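Side-chain contacts in putative ABC transporter amino acid-binding protein (Sinorhizobium meliloti, PDB 2Q88), which probably binds the compatible solutes ectoine and hydroxyectoine as the substrate-binding protein of an ABC transporter: residues Ser228-Phe231 with Ala232-Glu236; Ala63-Pro66 with Gly67-Gly71; Ala142-Pro145 with Arg146-Ile150. One frame throughout, in Å; residues are numbered along the deposited sequence.

Interaction 1 (Ser228-Phe231 with Ala232-Glu236)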
loop_
_atom_site.group_PDB
_atom_site.type_symbol
_atom_site.label_atom_id
_atom_site.label_comp_id
_atom_site.label_asym_id
_atom_site.label_seq_id
_atom_site.Cartn_x
_atom_site.Cartn_y
_atom_site.Cartn_z
ATOM N N SER A 228 -9.731 -19.415 10.140
ATOM C CA SER A 228 -10.734 -20.150 9.357
ATOM C C SER A 228 -10.322 -20.400 7.897
ATOM O O SER A 228 -10.810 -21.333 7.257
ATOM C CB SER A 228 -12.084 -19.421 9.396
ATOM O OG SER A 228 -11.969 -18.154 8.756
ATOM N N GLY A 229 -9.446 -19.558 7.368
ATOM C CA GLY A 229 -9.082 -19.624 5.957
ATOM C C GLY A 229 -9.822 -18.597 5.120
ATOM O O GLY A 229 -9.597 -18.487 3.907
ATOM N N GLU A 230 -10.704 -17.834 5.762
ATOM C CA GLU A 230 -11.474 -16.818 5.058
ATOM C C GLU A 230 -10.583 -15.662 4.600
ATOM O O GLU A 230 -10.817 -15.074 3.549
ATOM C CB GLU A 230 -12.624 -16.315 5.929
ATOM C CG GLU A 230 -13.604 -15.383 5.223
ATOM C CD GLU A 230 -14.373 -16.049 4.083
ATOM O OE1 GLU A 230 -14.584 -17.286 4.111
ATOM O OE2 GLU A 230 -14.788 -15.318 3.158
ATOM N N PHE A 231 -9.563 -15.354 5.402
ATOM C CA PHE A 231 -8.510 -14.393 5.047
ATOM C C PHE A 231 -7.905 -14.700 3.672
ATOM O O PHE A 231 -7.901 -13.840 2.788
ATOM C CB PHE A 231 -7.455 -14.370 6.168
ATOM C CG PHE A 231 -6.226 -13.537 5.880
ATOM C CD1 PHE A 231 -6.289 -12.148 5.829
ATOM C CD2 PHE A 231 -4.994 -14.155 5.724
ATOM C CE1 PHE A 231 -5.136 -11.389 5.591
ATOM C CE2 PHE A 231 -3.832 -13.407 5.482
ATOM C CZ PHE A 231 -3.906 -12.025 5.421
ATOM N N ALA A 232 -7.437 -15.935 3.486
ATOM C CA ALA A 232 -6.882 -16.374 2.208
ATOM C C ALA A 232 -7.904 -16.272 1.083
ATOM O O ALA A 232 -7.558 -15.866 -0.015
ATOM C CB ALA A 232 -6.326 -17.800 2.307
ATOM N N LYS A 233 -9.161 -16.605 1.364
ATOM C CA LYS A 233 -10.213 -16.571 0.330
ATOM C C LYS A 233 -10.440 -15.148 -0.179
ATOM O O LYS A 233 -10.809 -14.952 -1.339
ATOM C CB LYS A 233 -11.536 -17.162 0.841
ATOM C CG LYS A 233 -11.513 -18.656 1.070
ATOM C CD LYS A 233 -10.874 -19.399 -0.100
ATOM C CE LYS A 233 -11.074 -20.899 0.028
ATOM N NZ LYS A 233 -10.458 -21.415 1.268
ATOM N N ILE A 234 -10.214 -14.160 0.685
ATOM C CA ILE A 234 -10.410 -12.765 0.298
ATOM C C ILE A 234 -9.214 -12.219 -0.496
ATOM O O ILE A 234 -9.394 -11.647 -1.577
ATOM C CB ILE A 234 -10.718 -11.875 1.533
ATOM C CG1 ILE A 234 -12.112 -12.198 2.092
ATOM C CG2 ILE A 234 -10.616 -10.397 1.165
ATOM C CD1 ILE A 234 -12.352 -11.638 3.500
ATOM N N ILE A 235 -8.007 -12.393 0.031
ATOM C CA ILE A 235 -6.828 -11.730 -0.561
ATOM C C ILE A 235 -6.143 -12.490 -1.700
ATOM O O ILE A 235 -5.570 -11.876 -2.606
ATOM C CB ILE A 235 -5.787 -11.327 0.525
ATOM C CG1 ILE A 235 -5.045 -12.560 1.075
ATOM C CG2 ILE A 235 -6.449 -10.516 1.631
ATOM C CD1 ILE A 235 -3.809 -12.206 1.909
ATOM N N GLU A 236 -6.197 -13.815 -1.666
ATOM C CA GLU A 236 -5.475 -14.602 -2.667
ATOM C C GLU A 236 -5.971 -14.475 -4.132
ATOM O O GLU A 236 -5.145 -14.499 -5.040
ATOM C CB GLU A 236 -5.257 -16.053 -2.208
ATOM C CG GLU A 236 -4.485 -16.122 -0.889
ATOM C CD GLU A 236 -3.726 -17.418 -0.680
ATOM O OE1 GLU A 236 -4.264 -18.496 -1.016
ATOM O OE2 GLU A 236 -2.575 -17.352 -0.178
#
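Phe-231 turns its ring carbon CG opposite its own backbone N (chi1 174°), while Ile-235, one helical turn on, sets CG1 between its N and its carbonyl carbon (chi1 73°) and extends from there to CD1. The two side chains slant across each other, and the CD1 methyl of Ile-235 comes to rest over one face of the phenyl ring, 3.5 Å from CZ of Phe-231 and somewhat farther from CE1 and CE2. The backbone ties the same pair: Ile-235 N donates to Phe-231 O at 3.1 Å, almost straight at 166°. This is the i to i+4 pairing of the short helix 230-235, which follows helix 212-228 after a break at Gly-229. That glycine has a positive phi, where a side chain would press on the carbonyl of Ser-228, and it stands at the N-cap position, its O accepting from Lys-233 N at 3.2 Å. Ile-234 N donates to Glu-230 O and, more weakly, to Phe-231 O. The solvent flank is looser: the bent chain of Lys-233 lays CG 3.4 Å from Gly-229 O, yet its NZ stays 6.5 Å from Glu-230 OE1, too far for a salt bridge. Inward, helix 242-246 and Leu-222 and Leu-225 of helix 212-228 pack on Phe-231, and Val-41 of helix 37-48 meets Ile-235. Lys-226 makes a cation-pi contact with the Phe-231 ring.

Interaction 2 (Ala63-Pro66 with Gly67-Gly71)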
loop_
_atom_site.group_PDB
_atom_site.type_symbol
_atom_site.label_atom_id
_atom_site.label_comp_id
_atom_site.label_asym_id
_atom_site.label_seq_id
_atom_site.Cartn_x
_atom_site.Cartn_y
_atom_site.Cartn_z
ATOM N N ALA A 63 -0.377 11.854 2.314
ATOM C CA ALA A 63 -1.438 12.541 3.057
ATOM C C ALA A 63 -2.171 11.657 4.076
ATOM O O ALA A 63 -2.967 12.158 4.875
ATOM C CB ALA A 63 -2.445 13.173 2.077
ATOM N N MET A 64 -1.912 10.353 4.054
ATOM C CA MET A 64 -2.735 9.410 4.803
ATOM C C MET A 64 -2.567 9.486 6.313
ATOM O O MET A 64 -3.544 9.697 7.049
ATOM C CB MET A 64 -2.522 7.986 4.289
ATOM C CG MET A 64 -3.119 7.781 2.906
ATOM S SD MET A 64 -2.764 6.144 2.306
ATOM C CE MET A 64 -3.443 6.219 0.649
ATOM N N ILE A 65 -1.336 9.310 6.773
ATOM C CA ILE A 65 -1.065 9.410 8.215
ATOM C C ILE A 65 -1.482 10.779 8.786
ATOM O O ILE A 65 -2.174 10.817 9.811
ATOM C CB ILE A 65 0.395 8.991 8.555
ATOM C CG1 ILE A 65 0.575 7.492 8.242
ATOM C CG2 ILE A 65 0.716 9.285 10.025
ATOM C CD1 ILE A 65 1.997 6.941 8.428
ATOM N N PRO A 66 -1.076 11.894 8.160
ATOM C CA PRO A 66 -1.548 13.209 8.592
ATOM C C PRO A 66 -3.069 13.319 8.777
ATOM O O PRO A 66 -3.516 13.842 9.794
ATOM C CB PRO A 66 -1.056 14.136 7.473
ATOM C CG PRO A 66 0.219 13.491 7.008
ATOM C CD PRO A 66 -0.084 12.012 7.065
ATOM N N GLY A 67 -3.848 12.846 7.803
ATOM C CA GLY A 67 -5.313 12.902 7.880
ATOM C C GLY A 67 -5.874 11.999 8.969
ATOM O O GLY A 67 -6.866 12.333 9.623
ATOM N N LEU A 68 -5.234 10.851 9.161
ATOM C CA LEU A 68 -5.604 9.925 10.225
ATOM C C LEU A 68 -5.371 10.578 11.595
ATOM O O LEU A 68 -6.270 10.619 12.438
ATOM C CB LEU A 68 -4.810 8.616 10.090
ATOM C CG LEU A 68 -5.132 7.501 11.087
ATOM C CD1 LEU A 68 -6.521 6.944 10.866
ATOM C CD2 LEU A 68 -4.077 6.399 11.040
ATOM N N GLN A 69 -4.177 11.123 11.789
ATOM C CA GLN A 69 -3.842 11.833 13.027
ATOM C C GLN A 69 -4.748 13.038 13.273
ATOM O O GLN A 69 -5.076 13.347 14.423
ATOM C CB GLN A 69 -2.365 12.242 13.023
ATOM C CG GLN A 69 -1.412 11.038 13.023
ATOM C CD GLN A 69 0.067 11.421 13.067
ATOM O OE1 GLN A 69 0.862 10.756 13.736
ATOM N NE2 GLN A 69 0.436 12.470 12.354
ATOM N N ALA A 70 -5.167 13.700 12.196
ATOM C CA ALA A 70 -6.063 14.852 12.280
ATOM C C ALA A 70 -7.514 14.446 12.534
ATOM O O ALA A 70 -8.375 15.299 12.748
ATOM C CB ALA A 70 -5.956 15.707 11.015
ATOM N N GLY A 71 -7.777 13.144 12.512
ATOM C CA GLY A 71 -9.110 12.614 12.772
ATOM C C GLY A 71 -10.047 12.672 11.579
ATOM O O GLY A 71 -11.261 12.562 11.740
#
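Ile-65 and Gln-69 meet one turn apart on helix 64-69, and the tightest link between them is in the backbone: Gln-69 N donates to Ile-65 O at 2.8 Å and 176°, close to linear. The bonds before it follow the same pattern, with Leu-68 N giving its hydrogen to Met-64 O at 2.9 Å and Gly-67 N reaching Ala-63 O at 3.1 Å. Pro-66 has no N-H to offer, but its carbonyl is used in full helical fashion, accepting from Ala-70 N at 2.9 Å along a more bent path (142°). On the buried side, Leu-68 lays CB 3.4 Å from Ile-65 O, and its chain, with CG turned opposite the backbone N (chi1 -177°), packs on Ile-76 of strand 75-76 and on Val-90. Met-64 and Ile-65 also touch Ile-76, and Met-64 reaches Ala-78, a residue of the ectoine pocket. The other flank is looser and open to solvent. There the Gln-69 chain, extended beyond CG, slants across the CG2 branch of Ile-65, Gln-69 CG lying 4.1 Å from Ile-65 CG2. Pro-66 and Ala-70 are exposed beside it, the methyl CB of Ala-70 lying 3.3 Å from Pro-66 O. Gly-71 is the first residue to leave helical angles, with positive phi, and its N returns to Leu-68 O, one of the two bonds back into the last turn that make a Schellman motif, here closing a short helix packed against strand 75-76 of the solute-binding fold.

Interaction 3 (Ala142-Pro145 with Arg146-Ile150)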
loop_
_atom_site.group_PDB
_atom_site.type_symbol
_atom_site.label_atom_id
_atom_site.label_comp_id
_atom_site.label_asym_id
_atom_site.label_seq_id
_atom_site.Cartn_x
_atom_site.Cartn_y
_atom_site.Cartn_z
ATOM N N ALA A 142 18.991 5.269 -1.032
ATOM C CA ALA A 142 20.052 4.715 -1.886
ATOM C C ALA A 142 20.963 5.812 -2.414
ATOM O O ALA A 142 22.009 5.533 -3.023
ATOM C CB ALA A 142 19.445 3.940 -3.051
ATOM N N GLY A 143 20.557 7.060 -2.195
ATOM C CA GLY A 143 21.346 8.206 -2.619
ATOM C C GLY A 143 20.860 8.891 -3.881
ATOM O O GLY A 143 21.556 9.752 -4.409
ATOM N N VAL A 144 19.681 8.516 -4.390
ATOM C CA VAL A 144 19.119 9.254 -5.528
ATOM C C VAL A 144 18.736 10.639 -5.000
ATOM O O VAL A 144 17.975 10.736 -4.030
ATOM C CB VAL A 144 17.893 8.552 -6.153
ATOM C CG1 VAL A 144 17.429 9.292 -7.408
ATOM C CG2 VAL A 144 18.220 7.104 -6.475
ATOM N N PRO A 145 19.292 11.695 -5.598
ATOM C CA PRO A 145 18.987 13.070 -5.192
ATOM C C PRO A 145 17.502 13.367 -5.325
ATOM O O PRO A 145 16.840 12.788 -6.188
ATOM C CB PRO A 145 19.763 13.911 -6.211
ATOM C CG PRO A 145 20.835 13.023 -6.693
ATOM C CD PRO A 145 20.280 11.658 -6.694
ATOM N N ARG A 146 16.999 14.276 -4.497
ATOM C CA ARG A 146 15.572 14.622 -4.479
ATOM C C ARG A 146 15.048 14.983 -5.871
ATOM O O ARG A 146 13.944 14.589 -6.242
ATOM C CB ARG A 146 15.316 15.774 -3.491
ATOM C CG ARG A 146 13.880 16.273 -3.423
ATOM C CD ARG A 146 12.911 15.311 -2.755
ATOM N NE ARG A 146 12.242 14.433 -3.718
ATOM C CZ ARG A 146 11.238 13.619 -3.404
ATOM N NH1 ARG A 146 10.807 13.560 -2.152
ATOM N NH2 ARG A 146 10.669 12.861 -4.331
ATOM N N ASP A 147 15.856 15.699 -6.652
ATOM C CA ASP A 147 15.413 16.161 -7.966
ATOM C C ASP A 147 15.351 15.066 -9.047
ATOM O O ASP A 147 14.836 15.305 -10.141
ATOM C CB ASP A 147 16.201 17.396 -8.427
ATOM C CG ASP A 147 17.693 17.129 -8.612
ATOM O OD1 ASP A 147 18.157 15.972 -8.510
ATOM O OD2 ASP A 147 18.499 18.050 -8.864
ATOM N N ARG A 148 15.848 13.871 -8.727
ATOM C CA ARG A 148 15.726 12.712 -9.624
ATOM C C ARG A 148 14.726 11.675 -9.115
ATOM O O ARG A 148 14.536 10.632 -9.741
ATOM C CB ARG A 148 17.089 12.047 -9.854
ATOM C CG ARG A 148 18.097 12.942 -10.528
ATOM C CD ARG A 148 19.159 12.185 -11.283
ATOM N NE ARG A 148 20.321 11.811 -10.477
ATOM C CZ ARG A 148 20.653 10.567 -10.125
ATOM N NH1 ARG A 148 19.889 9.527 -10.460
ATOM N NH2 ARG A 148 21.758 10.361 -9.415
ATOM N N VAL A 149 14.093 11.962 -7.978
ATOM C CA VAL A 149 12.974 11.163 -7.493
ATOM C C VAL A 149 11.704 11.970 -7.747
ATOM O O VAL A 149 11.461 12.975 -7.096
ATOM C CB VAL A 149 13.105 10.765 -6.001
ATOM C CG1 VAL A 149 11.928 9.860 -5.587
ATOM C CG2 VAL A 149 14.402 10.039 -5.760
ATOM N N ILE A 150 10.927 11.522 -8.729
ATOM C CA ILE A 150 9.847 12.304 -9.296
ATOM C C ILE A 150 8.515 11.791 -8.763
ATOM O O ILE A 150 8.189 10.622 -8.920
ATOM C CB ILE A 150 9.875 12.191 -10.851
ATOM C CG1 ILE A 150 11.261 12.544 -11.435
ATOM C CG2 ILE A 150 8.710 12.959 -11.497
ATOM C CD1 ILE A 150 11.843 13.906 -11.022
#
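Pro-145 and Arg-148 form the inner shell: the proline ring lies over one face of the guanidinium, its CD 3.2 Å above the plane and offset toward the rim, with NH2 of Arg-148 the nearest atom at 3.4 Å. Val-144 brings its CG1 methyl to the same face. This methyl also touches CB of Arg-148 at 3.7 Å and CG2 of Val-149 at 3.5 Å, the valine crossing both side chains at about a right angle. It can do so because CG1 is turned opposite the backbone N (chi1 -175°), and a bend at chi3 of Arg-148 folds the guanidinium back under the proline. One backbone bond crosses between the two halves: Arg-148 N donates to Pro-145 O at 2.9 Å, from above the carbonyl plane. On the outer edge, Asp-147 brings OD1 to 3.5 Å from CB of Pro-145.

Farther out, the polar end of Arg-148 is held by main-chain oxygens in helix 116-121 (NH1 by Ile-119 O, NH2 by Ala-120 O) and in the loop after it (NH1 by Ala-125 O). With Arg-148 cut back to an alanine, those three carbonyls are likely to lose their donor, and a gap would probably open beneath the Pro-145 ring. Arg-146 reaches the other way: its NH2 donates to Val-149 O at 2.9 Å, the oxygen lying in the guanidinium plane, and forms a salt bridge to Glu-136 of helix 134-141. Leu-140 and Ala-139 of that helix pack on Val-149. Helix 134-141 itself ends in a Schellman motif at Gly-143, after which a 3-10 turn at 146-148 leads into strand 149-151, parallel to strand 127-129: a beta-alpha-beta crossover, as in the periplasmic binding protein fold.

Interactions 1 and 2 are each built mainly on one short helix and rest on its i to i+4 backbone bonds; interaction 3 instead joins the loop after helix 134-141 to strand 149-151 through a 3-10 turn. Each is only partly buried, with an apolar side turned inward and a looser one toward solvent. Interaction 1 adds a methyl-on-ring contact, interaction 2 has little side-chain contact beyond its backbone bonds, and interaction 3 combines valine and proline packing with arginines bound to carbonyls and a carboxylate. None touches another: interactions 1 and 3 are on opposite sides of the chain's centre, and 2 and 3 come within about 12 Å at their nearest atoms. Interaction 2 comes nearest the ectoine.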